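CRISPR-associated protein, Cse1 family (Acidimicrobium ferrooxidans, PDB 4H3T) probably serves as the large subunit of a type I-E Cascade complex, helping CRISPR RNA-guided surveillance recognise invading DNA. Local coordinates at residues A[215-220]-A[343-348]; A[226-231]-A[295-300]; A[231-236]-A[252-257]. The protein carries 1 engineered substitution. All blocks are in the same frame, centred on the assembly; numbering follows the deposited sequence.

Contact 1. Residues A[215-220]-A[343-348]; sequences LLNLVP and AGVLSF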
loop_
_atom_site.group_PDB
_atom_site.type_symbol
_atom_site.label_atom_id
_atom_site.label_comp_id
_atom_site.label_asym_id
_atom_site.label_seq_id
_atom_site.Cartn_x
_atom_site.Cartn_y
_atom_site.Cartn_z
ATOM N N LEU A 215 -9.175 13.059 7.627
ATOM C CA LEU A 215 -10.505 12.755 8.187
ATOM C C LEU A 215 -11.101 11.427 7.673
ATOM O O LEU A 215 -11.711 10.706 8.480
ATOM C CB LEU A 215 -11.456 13.900 7.941
ATOM C CG LEU A 215 -11.074 15.221 8.706
ATOM C CD1 LEU A 215 -12.042 16.302 8.398
ATOM C CD2 LEU A 215 -11.049 15.022 10.212
ATOM N N LEU A 216 -10.908 11.069 6.401
ATOM C CA LEU A 216 -11.353 9.755 5.867
ATOM C C LEU A 216 -10.679 8.614 6.597
ATOM O O LEU A 216 -11.242 7.517 6.618
ATOM C CB LEU A 216 -11.058 9.646 4.358
ATOM C CG LEU A 216 -11.911 10.646 3.523
ATOM C CD1 LEU A 216 -11.381 10.786 2.077
ATOM C CD2 LEU A 216 -13.359 10.217 3.492
ATOM N N ASN A 217 -9.452 8.843 7.149
ATOM C CA ASN A 217 -8.670 7.823 7.846
ATOM C C ASN A 217 -8.810 7.868 9.370
ATOM O O ASN A 217 -8.342 6.921 10.045
ATOM C CB ASN A 217 -7.189 7.937 7.465
ATOM C CG ASN A 217 -6.904 7.372 6.129
ATOM O OD1 ASN A 217 -6.717 6.189 6.031
ATOM N ND2 ASN A 217 -6.960 8.171 5.071
ATOM N N LEU A 218 -9.398 8.940 9.905
ATOM C CA LEU A 218 -9.582 9.113 11.340
ATOM C C LEU A 218 -10.868 8.453 11.751
ATOM O O LEU A 218 -11.809 9.079 12.176
ATOM C CB LEU A 218 -9.519 10.567 11.760
ATOM C CG LEU A 218 -8.109 11.173 11.727
ATOM C CD1 LEU A 218 -8.236 12.699 11.716
ATOM C CD2 LEU A 218 -7.261 10.656 12.849
ATOM N N VAL A 219 -10.829 7.127 11.749
ATOM C CA VAL A 219 -11.963 6.345 12.157
ATOM C C VAL A 219 -12.272 6.673 13.662
ATOM O O VAL A 219 -11.361 6.540 14.530
ATOM C CB VAL A 219 -11.708 4.822 11.971
ATOM C CG1 VAL A 219 -12.953 4.025 12.352
ATOM C CG2 VAL A 219 -11.233 4.478 10.549
ATOM N N PRO A 220 -13.519 7.015 14.001
ATOM C CA PRO A 220 -13.812 7.301 15.406
ATOM C C PRO A 220 -13.618 6.069 16.303
ATOM O O PRO A 220 -13.851 4.932 15.861
ATOM C CB PRO A 220 -15.261 7.782 15.363
ATOM C CG PRO A 220 -15.372 8.445 14.059
ATOM C CD PRO A 220 -14.646 7.434 13.161
ATOM N N ALA A 343 -10.441 -4.010 4.905
ATOM C CA ALA A 343 -9.772 -3.032 5.774
ATOM C C ALA A 343 -10.819 -2.212 6.495
ATOM O O ALA A 343 -11.797 -1.780 5.892
ATOM C CB ALA A 343 -8.865 -2.134 4.975
ATOM N N GLY A 344 -10.640 -2.019 7.803
ATOM C CA GLY A 344 -11.655 -1.319 8.595
ATOM C C GLY A 344 -11.912 0.094 8.102
ATOM O O GLY A 344 -13.012 0.608 8.207
ATOM N N VAL A 345 -10.901 0.712 7.483
ATOM C CA VAL A 345 -11.038 2.087 6.931
ATOM C C VAL A 345 -12.053 2.108 5.781
ATOM O O VAL A 345 -12.798 3.089 5.619
ATOM C CB VAL A 345 -9.667 2.710 6.521
ATOM C CG1 VAL A 345 -9.082 2.129 5.246
ATOM C CG2 VAL A 345 -9.819 4.209 6.399
ATOM N N LEU A 346 -12.127 1.000 5.008
ATOM C CA LEU A 346 -13.087 0.940 3.929
ATOM C C LEU A 346 -14.525 0.786 4.461
ATOM O O LEU A 346 -15.454 1.356 3.879
ATOM C CB LEU A 346 -12.698 -0.196 2.975
ATOM C CG LEU A 346 -11.325 0.008 2.249
ATOM C CD1 LEU A 346 -11.115 -1.140 1.241
ATOM C CD2 LEU A 346 -11.233 1.324 1.568
ATOM N N SER A 347 -14.707 0.009 5.531
ATOM C CA SER A 347 -16.012 -0.133 6.208
ATOM C C SER A 347 -16.405 1.202 6.795
ATOM O O SER A 347 -17.545 1.571 6.715
ATOM C CB SER A 347 -15.916 -1.156 7.326
ATOM O OG SER A 347 -15.540 -2.444 6.889
ATOM N N PHE A 348 -15.431 1.993 7.314
ATOM C CA PHE A 348 -15.796 3.311 7.795
ATOM C C PHE A 348 -16.280 4.211 6.628
ATOM O O PHE A 348 -17.353 4.802 6.698
ATOM C CB PHE A 348 -14.600 3.971 8.498
ATOM C CG PHE A 348 -14.886 5.381 8.889
ATOM C CD1 PHE A 348 -15.951 5.681 9.734
ATOM C CD2 PHE A 348 -14.099 6.427 8.419
ATOM C CE1 PHE A 348 -16.202 6.987 10.131
ATOM C CE2 PHE A 348 -14.393 7.748 8.759
ATOM C CZ PHE A 348 -15.439 8.019 9.628
#

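Contact 2. Residues A[226-231]-A[295-300]; sequences LIRGGE and RDVDPH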
loop_
_atom_site.group_PDB
_atom_site.type_symbol
_atom_site.label_atom_id
_atom_site.label_comp_id
_atom_site.label_asym_id
_atom_site.label_seq_id
_atom_site.Cartn_x
_atom_site.Cartn_y
_atom_site.Cartn_z
ATOM N N LEU A 226 -13.834 -1.842 13.979
ATOM C CA LEU A 226 -12.916 -1.392 12.949
ATOM C C LEU A 226 -11.530 -0.993 13.452
ATOM O O LEU A 226 -10.565 -1.081 12.679
ATOM C CB LEU A 226 -13.557 -0.200 12.243
ATOM C CG LEU A 226 -14.951 -0.407 11.656
ATOM C CD1 LEU A 226 -15.337 0.828 10.825
ATOM C CD2 LEU A 226 -15.076 -1.771 10.808
ATOM N N ILE A 227 -11.422 -0.428 14.661
ATOM C CA ILE A 227 -10.131 -0.005 15.237
ATOM C C ILE A 227 -10.106 -0.171 16.743
ATOM O O ILE A 227 -11.147 -0.329 17.350
ATOM C CB ILE A 227 -9.830 1.498 14.943
ATOM C CG1 ILE A 227 -10.922 2.486 15.530
ATOM C CG2 ILE A 227 -9.634 1.773 13.555
ATOM C CD1 ILE A 227 -10.253 3.854 15.913
ATOM N N ARG A 228 -8.917 0.024 17.339
ATOM C CA ARG A 228 -8.718 0.213 18.782
ATOM C C ARG A 228 -8.042 1.562 18.953
ATOM O O ARG A 228 -6.940 1.811 18.409
ATOM C CB ARG A 228 -7.883 -0.885 19.455
ATOM C CG ARG A 228 -8.474 -2.256 19.517
ATOM C CD ARG A 228 -9.386 -2.446 20.726
ATOM N NE ARG A 228 -10.081 -3.735 20.678
ATOM C CZ ARG A 228 -11.092 -4.013 19.864
ATOM N NH1 ARG A 228 -11.551 -3.093 19.022
ATOM N NH2 ARG A 228 -11.651 -5.223 19.879
ATOM N N GLY A 229 -8.694 2.430 19.695
ATOM C CA GLY A 229 -8.178 3.762 20.009
ATOM C C GLY A 229 -8.864 4.302 21.225
ATOM O O GLY A 229 -9.888 3.761 21.612
ATOM N N GLY A 230 -8.299 5.330 21.832
ATOM C CA GLY A 230 -8.876 5.927 23.040
ATOM C C GLY A 230 -7.936 6.913 23.673
ATOM O O GLY A 230 -6.797 7.054 23.254
ATOM N N GLU A 231 -8.370 7.555 24.725
ATOM C CA GLU A 231 -7.571 8.543 25.473
ATOM C C GLU A 231 -6.244 8.035 25.977
ATOM O O GLU A 231 -5.285 8.807 25.974
ATOM C CB GLU A 231 -8.394 9.071 26.693
ATOM C CG GLU A 231 -9.462 10.052 26.265
ATOM C CD GLU A 231 -10.052 10.801 27.446
ATOM O OE1 GLU A 231 -10.283 10.154 28.494
ATOM O OE2 GLU A 231 -10.210 12.041 27.356
ATOM N N ARG A 295 -4.688 -7.268 14.198
ATOM C CA ARG A 295 -5.924 -7.453 13.461
ATOM C C ARG A 295 -7.076 -6.671 14.134
ATOM O O ARG A 295 -7.883 -6.043 13.440
ATOM C CB ARG A 295 -6.201 -8.949 13.297
ATOM C CG ARG A 295 -7.581 -9.260 12.874
ATOM C CD ARG A 295 -7.693 -10.676 12.362
ATOM N NE ARG A 295 -9.087 -10.975 12.098
ATOM C CZ ARG A 295 -10.005 -11.334 12.996
ATOM N NH1 ARG A 295 -9.684 -11.460 14.282
ATOM N NH2 ARG A 295 -11.238 -11.592 12.613
ATOM N N ASP A 296 -7.091 -6.617 15.446
ATOM C CA ASP A 296 -8.114 -5.847 16.164
ATOM C C ASP A 296 -7.893 -4.351 16.073
ATOM O O ASP A 296 -8.838 -3.591 16.208
ATOM C CB ASP A 296 -8.134 -6.236 17.648
ATOM C CG ASP A 296 -8.613 -7.678 17.929
ATOM O OD1 ASP A 296 -9.346 -8.254 17.070
ATOM O OD2 ASP A 296 -8.234 -8.233 18.988
ATOM N N VAL A 297 -6.655 -3.910 15.943
ATOM C CA VAL A 297 -6.323 -2.501 16.019
ATOM C C VAL A 297 -6.374 -1.738 14.691
ATOM O O VAL A 297 -6.826 -0.595 14.655
ATOM C CB VAL A 297 -4.895 -2.377 16.633
ATOM C CG1 VAL A 297 -4.384 -0.939 16.627
ATOM C CG2 VAL A 297 -4.858 -2.953 18.056
ATOM N N ASP A 298 -5.806 -2.318 13.654
ATOM C CA ASP A 298 -5.372 -1.590 12.461
ATOM C C ASP A 298 -6.433 -1.470 11.370
ATOM O O ASP A 298 -6.846 -2.477 10.797
ATOM C CB ASP A 298 -4.131 -2.285 11.930
ATOM C CG ASP A 298 -3.266 -1.503 10.934
ATOM O OD1 ASP A 298 -3.780 -0.556 10.294
ATOM O OD2 ASP A 298 -2.101 -1.860 10.778
ATOM N N PRO A 299 -6.802 -0.224 11.026
ATOM C CA PRO A 299 -7.816 -0.019 10.002
ATOM C C PRO A 299 -7.322 -0.122 8.562
ATOM O O PRO A 299 -8.141 0.039 7.650
ATOM C CB PRO A 299 -8.262 1.434 10.285
ATOM C CG PRO A 299 -7.007 2.110 10.713
ATOM C CD PRO A 299 -6.299 1.087 11.550
ATOM N N HIS A 300 -6.023 -0.207 8.328
ATOM C CA HIS A 300 -5.459 -0.142 6.960
ATOM C C HIS A 300 -5.126 -1.522 6.332
ATOM O O HIS A 300 -4.370 -1.583 5.357
ATOM C CB HIS A 300 -4.183 0.699 6.954
ATOM C CG HIS A 300 -4.443 2.147 7.263
ATOM N ND1 HIS A 300 -3.669 2.849 8.179
ATOM C CD2 HIS A 300 -5.377 2.965 6.752
ATOM C CE1 HIS A 300 -4.198 4.071 8.215
ATOM N NE2 HIS A 300 -5.203 4.185 7.326
HETATM O O HOH W 1 -9.876 -3.797 12.523
#

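Contact 3. Residues A[231-236]-A[252-257]; sequences EDDVPA and DGVCDL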
loop_
_atom_site.group_PDB
_atom_site.type_symbol
_atom_site.label_atom_id
_atom_site.label_comp_id
_atom_site.label_asym_id
_atom_site.label_seq_id
_atom_site.Cartn_x
_atom_site.Cartn_y
_atom_site.Cartn_z
ATOM N N GLU A 231 -8.370 7.555 24.725
ATOM C CA GLU A 231 -7.571 8.543 25.473
ATOM C C GLU A 231 -6.244 8.035 25.977
ATOM O O GLU A 231 -5.285 8.807 25.974
ATOM C CB GLU A 231 -8.394 9.071 26.693
ATOM C CG GLU A 231 -9.462 10.052 26.265
ATOM C CD GLU A 231 -10.052 10.801 27.446
ATOM O OE1 GLU A 231 -10.283 10.154 28.494
ATOM O OE2 GLU A 231 -10.210 12.041 27.356
ATOM N N ASP A 232 -6.144 6.749 26.374
ATOM C CA ASP A 232 -4.887 6.191 26.877
ATOM C C ASP A 232 -3.974 5.638 25.792
ATOM O O ASP A 232 -2.923 5.112 26.126
ATOM C CB ASP A 232 -5.172 5.037 27.860
ATOM C CG ASP A 232 -5.999 5.447 29.060
ATOM O OD1 ASP A 232 -5.693 6.510 29.657
ATOM O OD2 ASP A 232 -6.949 4.705 29.402
ATOM N N ASP A 233 -4.346 5.725 24.528
ATOM C CA ASP A 233 -3.521 5.174 23.424
ATOM C C ASP A 233 -2.558 6.259 22.950
ATOM O O ASP A 233 -2.969 7.176 22.273
ATOM C CB ASP A 233 -4.436 4.674 22.302
ATOM C CG ASP A 233 -3.731 4.421 20.986
ATOM O OD1 ASP A 233 -2.578 3.909 21.008
ATOM O OD2 ASP A 233 -4.323 4.735 19.937
ATOM N N VAL A 234 -1.290 6.189 23.363
ATOM C CA VAL A 234 -0.365 7.268 23.076
ATOM C C VAL A 234 0.770 6.820 22.106
ATOM O O VAL A 234 1.215 5.687 22.097
ATOM C CB VAL A 234 0.186 7.937 24.382
ATOM C CG1 VAL A 234 -0.965 8.400 25.283
ATOM C CG2 VAL A 234 1.134 7.038 25.157
ATOM N N PRO A 235 1.269 7.763 21.325
ATOM C CA PRO A 235 2.338 7.440 20.375
ATOM C C PRO A 235 3.706 7.330 21.057
ATOM O O PRO A 235 3.868 7.723 22.210
ATOM C CB PRO A 235 2.280 8.614 19.401
ATOM C CG PRO A 235 1.802 9.731 20.216
ATOM C CD PRO A 235 0.842 9.173 21.171
ATOM N N ALA A 236 4.683 6.860 20.300
ATOM C CA ALA A 236 6.021 6.568 20.780
ATOM C C ALA A 236 6.705 7.763 21.479
ATOM O O ALA A 236 7.382 7.548 22.490
ATOM C CB ALA A 236 6.892 6.050 19.650
ATOM N N ASP A 252 -1.385 -0.874 21.996
ATOM C CA ASP A 252 -2.483 -0.391 22.829
ATOM C C ASP A 252 -3.628 0.178 21.997
ATOM O O ASP A 252 -4.736 0.327 22.473
ATOM C CB ASP A 252 -1.977 0.691 23.781
ATOM C CG ASP A 252 -0.935 0.192 24.769
ATOM O OD1 ASP A 252 -0.873 -1.058 25.008
ATOM O OD2 ASP A 252 -0.150 1.031 25.273
ATOM N N GLY A 253 -3.298 0.596 20.802
ATOM C CA GLY A 253 -4.224 1.214 19.869
ATOM C C GLY A 253 -3.477 1.746 18.662
ATOM O O GLY A 253 -2.261 1.487 18.473
ATOM N N VAL A 254 -4.179 2.554 17.879
ATOM C CA VAL A 254 -3.614 3.065 16.627
ATOM C C VAL A 254 -2.485 4.044 16.802
ATOM O O VAL A 254 -1.576 4.022 15.975
ATOM C CB VAL A 254 -4.641 3.683 15.666
ATOM C CG1 VAL A 254 -5.467 2.593 14.994
ATOM C CG2 VAL A 254 -5.532 4.720 16.351
ATOM N N CYS A 255 -2.516 4.917 17.814
ATOM C CA CYS A 255 -1.401 5.872 18.007
ATOM C C CYS A 255 -0.118 5.144 18.298
ATOM O O CYS A 255 0.924 5.583 17.827
ATOM C CB CYS A 255 -1.670 6.895 19.084
ATOM S SG CYS A 255 -3.093 7.963 18.746
ATOM N N ASP A 256 -0.197 4.064 19.104
ATOM C CA ASP A 256 0.942 3.211 19.454
ATOM C C ASP A 256 1.416 2.471 18.157
ATOM O O ASP A 256 2.564 2.601 17.744
ATOM C CB ASP A 256 0.480 2.243 20.567
ATOM C CG ASP A 256 1.515 1.338 21.150
ATOM O OD1 ASP A 256 2.732 1.652 21.017
ATOM O OD2 ASP A 256 1.121 0.295 21.739
ATOM N N LEU A 257 0.492 1.832 17.442
ATOM C CA LEU A 257 0.836 1.051 16.266
ATOM C C LEU A 257 1.369 1.888 15.131
ATOM O O LEU A 257 2.377 1.523 14.525
ATOM C CB LEU A 257 -0.336 0.241 15.776
ATOM C CG LEU A 257 -0.094 -0.688 14.547
ATOM C CD1 LEU A 257 1.091 -1.660 14.772
ATOM C CD2 LEU A 257 -1.388 -1.427 14.248
#

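Contact 1. Residues A[215-220]-A[343-348]
Phe348 lays one face of its ring over the backbone of Val219, whose CA stands 4.3 Å above the ring plane and over its centre. Both methyls of Val219 reach past that ring toward its root: CG2 comes within 4.0 Å of Phe348 CB, and CG1 approaches the same carbon slightly less closely, the two side chains running past each other in opposite directions. Pro220 meets the far part of the ring at about a right angle, its CD 3.4 Å from Phe348 CE1 and also close to CZ. A third neighbour is polar: Leu216 O lies in the ring plane at its edge, 3.5 Å from Phe348 CD2, where the slightly positive ring hydrogens would suit a carbonyl oxygen. With CG anti to the backbone N (chi1 174°), Phe348 swings its ring off helix 344-350 and into the bend that follows helix 210-217. The contact lies where helix 210-217 ends: the chain leaves through an inverse gamma turn centred on Leu218, and the ring fills the angle between the helix end and the departing Val219-Pro220 segment. Trp77 and Tyr223 add edge-to-face contacts to the same ring, and Trp77 NE1 also hydrogen-bonds Leu215 O. One helical turn before Phe348, Val345 presents CG2 to the two oxygens of the helix end, 3.6 Å from Leu216 O and 3.7 Å from Asn217 OD1. Its chi1 of 74° sets CG2 anti to the backbone N and directs that methyl at the helix end. The Asn217 amide crosses this valine obliquely and is held from outside the pair, ND2 by Thr213 O and Pro205 O, OD1 by His300 NE2, so the buried amide is satisfied at both ends.

Contact 2. Residues A[226-231]-A[295-300]
Ile227 CG2 rests on the ring of Pro299, 3.6 Å from Pro299 CB, with CG and CD slightly farther off. Beside this apolar patch, Val297 O receives a weak hydrogen bond from Arg228 N (3.5 Å, 152° at the hydrogen) and a CA-H...O contact from Ile227 CA at 3.4 Å. Arg228 then lies across Val297: its CB is 3.9 Å from Val297 CG2, and its CG is 3.6 Å from Asp296 O. A bend at chi2 (-85°) turns the guanidinium back over Asp296, whose CB sits above one face near the rim. The guanidinium is held from its own side of the contact, NH1 by Arg224 O and, weakly, by Ile227 O. A water lies between Leu226 O and Arg295 O, within hydrogen-bonding distance of both, and bridges loop and helix. Farther out, Asp298 OD1 accepts from His300 N and forms a salt bridge with Arg58, while OD2 bonds Tyr196 OH; these bonds fix the turn that carries Pro299. The carbonyls of Asp296 and Val297 thus meet the loop at the C-terminal end of helix 291-297, where the chain leaves through an Asx turn.

Contact 3. Residues A[231-236]-A[252-257]
Asp233 points its carboxylate straight at the first turn of helix 254-257, with its two oxygens facing two successive backbone N-H groups. OD2 takes Cys255 N at 2.8 Å in a nearly straight bond, and OD1 takes Asp256 N at 3.1 Å. Both donors arrive on the syn side, 17° and 20° out of the carboxylate plane, so the pair of bonds fixes the rotation of the group as well as its position. The side chain reaches there because CG is anti to the backbone N (chi1 165°), carrying the carboxylate out of the loop. Gly253, at the N-cap position, lies against the carboxylate with its CA 3.4 Å from Asp233 CG; lacking a side chain, it allows the acid to come this near. Cys255 turns toward the loop from the other side of the acid: its CB and SG lie alongside the Asp233 backbone, SG 3.6 Å from Asp233 O. Farther along, Pro235 packs its CD against Cys255 CB at 4.0 Å, while its CA makes a CA-H...O contact with Cys255 O. Asp256 has its own carboxylate turned back along its segment, where OD2 accepts from Asp252 N through its anti lone pair (2.8 Å). Salt bridges join Asp256 OD2 to Arg249 and Asp252 OD2 to Arg239, which also hydrogen-bonds Val234 O. The helix start would probably favour the charged form of Asp233. At the far end Thr259 OG1 accepts from Ala236 N and lies within hydrogen-bonding reach of the carbonyls of Cys255 and Asp256, which must share its one proton. A carboxylate from the preceding loop thus accepts the N-H groups of the first turn of helix 254-257, the role an N-cap side chain often fills and one that Gly253, at that position, cannot.

Contact 1 is wholly buried and mainly apolar, an aromatic ring filling a bend; contact 2 is partly buried and mixes backbone carbonyls, a bridging water and apolar patches; contact 3, though farthest from the chain centre, is also largely buried, with Asp252 at its exposed rim, and relies on charge at a helix start. The end of helix 210-217 and the loop after it supply the first segments of all three. Val345 N to Pro299 O, 2.8 Å, joins contacts 1 and 2. Arg228 O to Val254 N, 2.9 Å, joins contacts 2 and 3, whereas contacts 1 and 3 do not touch.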